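Local coordinates for Ice-binding protein isoform1a (Antarctomyces psychrotrophicus, PDB 7BWX) that binds ice, recognising specific water molecules of its prism planes, and probably acts as an antifreeze protein for an Antarctic ascomycete, at residues I174-N188 / L191-T205. The protein carries 1 engineered substitution. Numbering follows the deposited sequence.
Sequences IANALIAAQTGATIN and LLAGSAVTLDSNTVT
The carboxamide of N202 has the methyl of A181 over one face, CB 3.6 Å from CG, while D200 N comes from the side of the other face to give OD1 a 2.7 Å bond from above the carbonyl plane. At its edge, ND2 donates nearly in the amide plane to two carbonyls of 174-188: Q182 O at 2.9 Å and A185 O at 3.0 Å. With CG anti to the carbonyl carbon (chi1 -52°), the amide turns back toward the type II turn Q182-A185 of the preceding coil. With an alanine in place of N202, A185 O would probably be left to the weak bond from T203 N, and the 182-185 turn less firmly tied to 191-205. The carboxylate of D200 is gripped differently: T183 OG1 meets OD2 at 2.8 Å from above its plane, whereas S201 OG approaches OD1 nearly end-on. On the neighbouring face, strands 179-181 and 197-200 of the two coils run parallel, their axes 4.7 Å apart, tied by I179 N to A196 O, T198 N to I179 O and A181 N to T198 O. I187 and V204 continue the register on the next face. Inside, I179 CD1 lies 3.6 Å from L192 N, and I179 CG2 rests 4.0 Å from L191 CD2; I187 crosses L191 at about a right angle, and L163 of an adjoining coil packs against both. Outside, water 1 joins A181 O to T198 OG1, T186 OG1 bonds to H168, and T205 OG1 to N34. These are two successive coils of a right-handed beta-solenoid: an apolar interior stacked coil on coil, threonines among the outward-facing residues, and, in the loop between strands 197-200 and 203-205, a buried amide whose oxygen and nitrogen both find partners, fixing its orientation and locking the coils together.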
ATOM      1  N   ILE A 174      -3.172   1.993  -1.395  1.00 14.15           N
ATOM      2  CA  ILE A 174      -4.605   2.017  -1.779  1.00 14.14           C
ATOM      3  C   ILE A 174      -4.669   2.282  -3.272  1.00 11.80           C
ATOM      4  O   ILE A 174      -4.466   3.405  -3.713  1.00 13.11           O
ATOM      5  CB  ILE A 174      -5.376   3.030  -0.946  1.00 13.91           C
ATOM      6  CG1 ILE A 174      -4.948   2.979   0.519  1.00 15.29           C
ATOM      7  CG2 ILE A 174      -6.855   2.767  -1.138  1.00 14.30           C
ATOM      8  CD1 ILE A 174      -5.748   3.936   1.408  1.00 16.95           C
ATOM      9  N   ALA A 175      -4.743   1.216  -4.037  1.00 11.54           N
ATOM     10  CA  ALA A 175      -4.741   1.298  -5.502  1.00 11.90           C
ATOM     11  C   ALA A 175      -6.171   1.249  -6.047  1.00 12.17           C
ATOM     12  O   ALA A 175      -6.975   0.462  -5.568  1.00 12.67           O
ATOM     13  CB  ALA A 175      -3.943   0.164  -6.057  1.00 12.13           C
ATOM     14  N   ASN A 176      -6.407   1.974  -7.126  1.00 12.58           N
ATOM     15  CA  ASN A 176      -7.707   1.985  -7.827  1.00 12.43           C
ATOM     16  C   ASN A 176      -7.958   0.623  -8.453  1.00 13.01           C
ATOM     17  O   ASN A 176      -9.100   0.164  -8.437  1.00 12.34           O
ATOM     18  CB  ASN A 176      -7.699   3.046  -8.890  1.00 13.70           C
ATOM     19  CG  ASN A 176      -9.078   3.261  -9.467  1.00 14.19           C
ATOM     20  OD1 ASN A 176      -9.962   3.653  -8.730  1.00 14.10           O
ATOM     21  ND2 ASN A 176      -9.232   2.969 -10.753  1.00 14.55           N
ATOM     22  N   ALA A 177      -6.913  -0.028  -8.943  1.00 13.04           N
ATOM     23  CA  ALA A 177      -7.020  -1.307  -9.667  1.00 12.79           C
ATOM     24  C   ALA A 177      -6.037  -2.331  -9.052  1.00 13.53           C
ATOM     25  O   ALA A 177      -6.221  -2.676  -7.890  1.00 14.95           O
ATOM     26  CB  ALA A 177      -6.798  -1.038 -11.114  1.00 12.06           C
ATOM     27  N   LEU A 178      -5.078  -2.831  -9.813  1.00 12.17           N
ATOM     28  CA  LEU A 178      -4.296  -4.036  -9.457  1.00 12.89           C
ATOM     29  C   LEU A 178      -3.169  -3.645  -8.503  1.00 13.46           C
ATOM     30  O   LEU A 178      -2.607  -2.544  -8.688  1.00 12.44           O
ATOM     31  CB  LEU A 178      -3.681  -4.620 -10.723  1.00 13.99           C
ATOM     32  CG  LEU A 178      -2.979  -5.968 -10.552  1.00 14.77           C
ATOM     33  CD1 LEU A 178      -4.033  -7.040 -10.309  1.00 15.53           C
ATOM     34  CD2 LEU A 178      -2.159  -6.329 -11.797  1.00 15.64           C
ATOM     35  N   ILE A 179      -2.837  -4.538  -7.558  1.00 12.70           N
ATOM     36  CA  ILE A 179      -1.544  -4.456  -6.825  1.00 12.18           C
ATOM     37  C   ILE A 179      -0.819  -5.747  -7.096  1.00 12.74           C
ATOM     38  O   ILE A 179      -1.354  -6.790  -6.749  1.00 13.27           O
ATOM     39  CB  ILE A 179      -1.685  -4.174  -5.329  1.00 12.32           C
ATOM     40  CG1 ILE A 179      -2.406  -2.869  -5.081  1.00 12.38           C
ATOM     41  CG2 ILE A 179      -0.303  -4.143  -4.650  1.00 13.13           C
ATOM     42  CD1 ILE A 179      -2.752  -2.612  -3.650  1.00 12.55           C
ATOM     43  N   ALA A 180       0.382  -5.668  -7.664  1.00 14.04           N
ATOM     44  CA  ALA A 180       1.250  -6.836  -7.934  1.00 13.23           C
ATOM     45  C   ALA A 180       2.537  -6.667  -7.116  1.00 15.72           C
ATOM     46  O   ALA A 180       3.258  -5.687  -7.309  1.00 16.04           O
ATOM     47  CB  ALA A 180       1.525  -6.966  -9.390  1.00 13.39           C
ATOM     48  N   ALA A 181       2.764  -7.579  -6.178  1.00 15.52           N
ATOM     49  CA  ALA A 181       4.014  -7.652  -5.412  1.00 15.52           C
ATOM     50  C   ALA A 181       4.852  -8.763  -6.044  1.00 15.12           C
ATOM     51  O   ALA A 181       4.466  -9.946  -6.005  1.00 16.04           O
ATOM     52  CB  ALA A 181       3.674  -7.836  -3.966  1.00 14.90           C
ATOM     53  N   GLN A 182       5.951  -8.380  -6.663  1.00 15.27           N
ATOM     54  CA  GLN A 182       6.856  -9.334  -7.334  1.00 16.88           C
ATOM     55  C   GLN A 182       7.735 -10.051  -6.292  1.00 15.64           C
ATOM     56  O   GLN A 182       7.732  -9.673  -5.096  1.00 14.30           O
ATOM     57  CB  GLN A 182       7.673  -8.609  -8.400  1.00 18.48           C
ATOM     58  CG  GLN A 182       6.790  -8.095  -9.534  1.00 23.93           C
ATOM     59  CD  GLN A 182       7.545  -7.343 -10.600  1.00 27.96           C
ATOM     60  OE1 GLN A 182       8.645  -6.853 -10.408  1.00 36.26           O
ATOM     61  NE2 GLN A 182       6.934  -7.268 -11.766  1.00 34.04           N
ATOM     62  N   THR A 183       8.395 -11.110  -6.755  1.00 15.06           N
ATOM     63  CA  THR A 183       9.168 -12.056  -5.929  1.00 15.19           C
ATOM     64  C   THR A 183       9.929 -11.307  -4.845  1.00 13.81           C
ATOM     65  O   THR A 183      10.795 -10.497  -5.134  1.00 14.17           O
ATOM     66  CB  THR A 183      10.157 -12.877  -6.778  1.00 17.41           C
ATOM     67  OG1 THR A 183       9.448 -13.310  -7.939  1.00 18.78           O
ATOM     68  CG2 THR A 183      10.685 -14.082  -6.032  1.00 18.62           C
ATOM     69  N   GLY A 184       9.619 -11.639  -3.617  1.00 14.35           N
ATOM     70  CA  GLY A 184      10.431 -11.262  -2.460  1.00 15.57           C
ATOM     71  C   GLY A 184      10.127  -9.873  -1.990  1.00 14.09           C
ATOM     72  O   GLY A 184      10.765  -9.473  -0.993  1.00 13.48           O
ATOM     73  N   ALA A 185       9.233  -9.125  -2.648  1.00 14.12           N
ATOM     74  CA  ALA A 185       8.896  -7.781  -2.122  1.00 12.95           C
ATOM     75  C   ALA A 185       8.354  -7.891  -0.695  1.00 12.93           C
ATOM     76  O   ALA A 185       7.579  -8.833  -0.376  1.00 12.57           O
ATOM     77  CB  ALA A 185       7.945  -7.061  -3.043  1.00 13.94           C
ATOM     78  N   THR A 186       8.683  -6.913   0.139  1.00 12.70           N
ATOM     79  CA  THR A 186       8.258  -6.864   1.547  1.00 14.44           C
ATOM     80  C   THR A 186       7.564  -5.535   1.780  1.00 13.20           C
ATOM     81  O   THR A 186       7.928  -4.503   1.135  1.00 13.71           O
ATOM     82  CB  THR A 186       9.430  -7.127   2.510  1.00 14.93           C
ATOM     83  OG1 THR A 186      10.420  -6.113   2.349  1.00 15.58           O
ATOM     84  CG2 THR A 186      10.044  -8.495   2.280  1.00 15.31           C
ATOM     85  N   ILE A 187       6.589  -5.567   2.673  1.00 12.99           N
ATOM     86  CA  ILE A 187       5.739  -4.399   2.985  1.00 13.19           C
ATOM     87  C   ILE A 187       5.485  -4.393   4.492  1.00 13.12           C
ATOM     88  O   ILE A 187       5.019  -5.395   5.051  1.00 15.56           O
ATOM     89  CB  ILE A 187       4.418  -4.435   2.160  1.00 13.13           C
ATOM     90  CG1 ILE A 187       4.669  -4.395   0.660  1.00 14.31           C
ATOM     91  CG2 ILE A 187       3.510  -3.284   2.571  1.00 14.05           C
ATOM     92  CD1 ILE A 187       4.728  -5.756  -0.002  1.00 15.29           C
ATOM     93  N   ASN A 188       5.778  -3.271   5.112  1.00 13.70           N
ATOM     94  CA  ASN A 188       5.277  -2.868   6.434  1.00 13.48           C
ATOM     95  C   ASN A 188       4.178  -1.878   6.165  1.00 13.63           C
ATOM     96  O   ASN A 188       4.466  -0.687   5.881  1.00 14.41           O
ATOM     97  CB  ASN A 188       6.372  -2.256   7.327  1.00 15.30           C
ATOM     98  CG  ASN A 188       7.312  -3.325   7.877  1.00 16.92           C
ATOM     99  OD1 ASN A 188       6.932  -4.505   8.047  1.00 18.01           O
ATOM    100  ND2 ASN A 188       8.552  -2.932   8.134  1.00 16.20           N
ATOM    101  N   LEU A 191      -1.827  -3.821   1.489  1.00 11.46           N
ATOM    102  CA  LEU A 191      -2.125  -3.814   0.050  1.00 11.92           C
ATOM    103  C   LEU A 191      -3.649  -3.821  -0.128  1.00 12.24           C
ATOM    104  O   LEU A 191      -4.254  -4.888   0.084  1.00 12.74           O
ATOM    105  CB  LEU A 191      -1.462  -5.020  -0.623  1.00 11.87           C
ATOM    106  CG  LEU A 191       0.040  -5.141  -0.377  1.00 12.75           C
ATOM    107  CD1 LEU A 191       0.578  -6.357  -1.062  1.00 13.16           C
ATOM    108  CD2 LEU A 191       0.811  -3.908  -0.795  1.00 13.23           C
ATOM    109  N   LEU A 192      -4.245  -2.647  -0.408  1.00 12.29           N
ATOM    110  CA  LEU A 192      -5.713  -2.479  -0.506  1.00 12.60           C
ATOM    111  C   LEU A 192      -6.059  -2.143  -1.956  1.00 11.81           C
ATOM    112  O   LEU A 192      -5.905  -0.964  -2.394  1.00 12.38           O
ATOM    113  CB  LEU A 192      -6.140  -1.373   0.467  1.00 14.09           C
ATOM    114  CG  LEU A 192      -5.685  -1.519   1.910  1.00 13.65           C
ATOM    115  CD1 LEU A 192      -6.238  -0.404   2.746  1.00 14.90           C
ATOM    116  CD2 LEU A 192      -6.096  -2.837   2.534  1.00 14.34           C
ATOM    117  N   ALA A 193      -6.409  -3.171  -2.719  1.00 12.21           N
ATOM    118  CA  ALA A 193      -6.571  -3.118  -4.185  1.00 11.78           C
ATOM    119  C   ALA A 193      -8.029  -2.873  -4.544  1.00 12.79           C
ATOM    120  O   ALA A 193      -8.900  -3.246  -3.740  1.00 13.95           O
ATOM    121  CB  ALA A 193      -6.104  -4.370  -4.850  1.00 11.14           C
ATOM    122  N   GLY A 194      -8.251  -2.256  -5.695  1.00 12.03           N
ATOM    123  CA  GLY A 194      -9.606  -2.069  -6.232  1.00 13.32           C
ATOM    124  C   GLY A 194      -9.996  -3.212  -7.161  1.00 13.77           C
ATOM    125  O   GLY A 194     -11.170  -3.279  -7.551  1.00 14.26           O
ATOM    126  N   SER A 195      -9.049  -4.060  -7.570  1.00 13.70           N
ATOM    127  CA  SER A 195      -9.336  -5.249  -8.420  1.00 13.88           C
ATOM    128  C   SER A 195      -8.793  -6.519  -7.755  1.00 13.40           C
ATOM    129  O   SER A 195      -9.537  -7.126  -6.970  1.00 14.11           O
ATOM    130  CB  SER A 195      -8.832  -5.048  -9.846  1.00 14.14           C
ATOM    131  OG  SER A 195      -7.418  -4.835  -9.912  1.00 13.76           O
ATOM    132  N   ALA A 196      -7.565  -6.929  -8.087  1.00 12.58           N
ATOM    133  CA  ALA A 196      -6.918  -8.130  -7.534  1.00 12.11           C
ATOM    134  C   ALA A 196      -5.587  -7.735  -6.891  1.00 12.77           C
ATOM    135  O   ALA A 196      -5.063  -6.647  -7.178  1.00 12.12           O
ATOM    136  CB  ALA A 196      -6.731  -9.191  -8.586  1.00 12.53           C
ATOM    137  N   VAL A 197      -5.097  -8.593  -6.015  1.00 13.75           N
ATOM    138  CA  VAL A 197      -3.696  -8.542  -5.516  1.00 13.55           C
ATOM    139  C   VAL A 197      -2.996  -9.802  -6.027  1.00 13.81           C
ATOM    140  O   VAL A 197      -3.539 -10.915  -5.828  1.00 13.44           O
ATOM    141  CB  VAL A 197      -3.653  -8.449  -3.991  1.00 13.67           C
ATOM    142  CG1 VAL A 197      -2.237  -8.675  -3.446  1.00 14.55           C
ATOM    143  CG2 VAL A 197      -4.187  -7.128  -3.526  1.00 13.90           C
ATOM    144  N   THR A 198      -1.840  -9.650  -6.648  1.00 13.63           N
ATOM    145  CA  THR A 198      -0.980 -10.814  -6.984  1.00 13.30           C
ATOM    146  C   THR A 198       0.255 -10.773  -6.092  1.00 13.38           C
ATOM    147  O   THR A 198       0.803  -9.648  -5.847  1.00 12.14           O
ATOM    148  CB  THR A 198      -0.575 -10.894  -8.451  1.00 15.13           C
ATOM    149  OG1 THR A 198       0.323  -9.832  -8.776  1.00 17.08           O
ATOM    150  CG2 THR A 198      -1.792 -10.834  -9.352  1.00 18.53           C
ATOM    151  N   LEU A 199       0.618 -11.941  -5.573  1.00 13.07           N
ATOM    152  CA  LEU A 199       1.750 -12.058  -4.627  1.00 12.75           C
ATOM    153  C   LEU A 199       2.698 -13.138  -5.133  1.00 13.57           C
ATOM    154  O   LEU A 199       2.248 -14.138  -5.709  1.00 12.35           O
ATOM    155  CB  LEU A 199       1.227 -12.396  -3.253  1.00 13.49           C
ATOM    156  CG  LEU A 199       0.200 -11.435  -2.643  1.00 14.01           C
ATOM    157  CD1 LEU A 199      -0.432 -12.104  -1.448  1.00 15.60           C
ATOM    158  CD2 LEU A 199       0.821 -10.115  -2.249  1.00 15.53           C
ATOM    159  N   ASP A 200       3.984 -12.965  -4.838  1.00 12.99           N
ATOM    160  CA  ASP A 200       4.991 -14.013  -5.080  1.00 13.87           C
ATOM    161  C   ASP A 200       6.032 -13.920  -3.946  1.00 13.99           C
ATOM    162  O   ASP A 200       6.838 -12.984  -3.982  1.00 13.63           O
ATOM    163  CB  ASP A 200       5.585 -13.846  -6.476  1.00 16.04           C
ATOM    164  CG  ASP A 200       6.652 -14.910  -6.791  1.00 21.36           C
ATOM    165  OD1 ASP A 200       6.996 -15.721  -5.909  1.00 21.06           O
ATOM    166  OD2 ASP A 200       7.142 -14.909  -7.899  1.00 27.22           O
ATOM    167  N   SER A 201       5.986 -14.842  -2.990  1.00 15.02           N
ATOM    168  CA  SER A 201       6.972 -14.971  -1.903  1.00 14.63           C
ATOM    169  C   SER A 201       7.139 -13.633  -1.224  1.00 14.78           C
ATOM    170  O   SER A 201       8.295 -13.211  -0.975  1.00 13.44           O
ATOM    171  CB  SER A 201       8.275 -15.484  -2.483  1.00 16.61           C
ATOM    172  OG  SER A 201       7.958 -16.597  -3.317  1.00 22.64           O
ATOM    173  N   ASN A 202       6.031 -13.036  -0.801  1.00 13.91           N
ATOM    174  CA  ASN A 202       6.091 -11.707  -0.157  1.00 13.99           C
ATOM    175  C   ASN A 202       5.927 -11.828   1.345  1.00 13.69           C
ATOM    176  O   ASN A 202       5.432 -12.851   1.864  1.00 16.34           O
ATOM    177  CB  ASN A 202       5.027 -10.752  -0.688  1.00 14.11           C
ATOM    178  CG  ASN A 202       5.086 -10.688  -2.186  1.00 14.96           C
ATOM    179  OD1 ASN A 202       4.154 -11.134  -2.857  1.00 14.95           O
ATOM    180  ND2 ASN A 202       6.166 -10.124  -2.688  1.00 13.83           N
ATOM    181  N   THR A 203       6.294 -10.772   2.049  1.00 13.15           N
ATOM    182  CA  THR A 203       5.923 -10.624   3.468  1.00 13.41           C
ATOM    183  C   THR A 203       5.234  -9.286   3.617  1.00 12.96           C
ATOM    184  O   THR A 203       5.816  -8.276   3.243  1.00 14.75           O
ATOM    185  CB  THR A 203       7.120 -10.684   4.428  1.00 15.32           C
ATOM    186  OG1 THR A 203       7.787 -11.887   4.094  1.00 17.16           O
ATOM    187  CG2 THR A 203       6.697 -10.687   5.884  1.00 15.72           C
ATOM    188  N   VAL A 204       4.046  -9.296   4.166  1.00 12.89           N
ATOM    189  CA  VAL A 204       3.259  -8.081   4.438  1.00 12.79           C
ATOM    190  C   VAL A 204       2.909  -8.104   5.910  1.00 12.93           C
ATOM    191  O   VAL A 204       2.254  -9.083   6.390  1.00 14.63           O
ATOM    192  CB  VAL A 204       1.976  -8.043   3.584  1.00 12.86           C
ATOM    193  CG1 VAL A 204       1.199  -6.765   3.885  1.00 12.86           C
ATOM    194  CG2 VAL A 204       2.275  -8.248   2.127  1.00 12.35           C
ATOM    195  N   THR A 205       3.320  -7.074   6.607  1.00 13.38           N
ATOM    196  CA  THR A 205       3.045  -6.931   8.040  1.00 13.15           C
ATOM    197  C   THR A 205       2.292  -5.637   8.317  1.00 12.73           C
ATOM    198  O   THR A 205       2.878  -4.538   8.214  1.00 12.31           O
ATOM    199  CB  THR A 205       4.365  -6.983   8.832  1.00 13.74           C
ATOM    200  OG1 THR A 205       5.018  -8.199   8.488  1.00 13.24           O
ATOM    201  CG2 THR A 205       4.111  -6.903  10.322  1.00 15.37           C
TER
HETATM  202  O   HOH W   1       2.826 -10.699  -8.058  1.00 18.67           O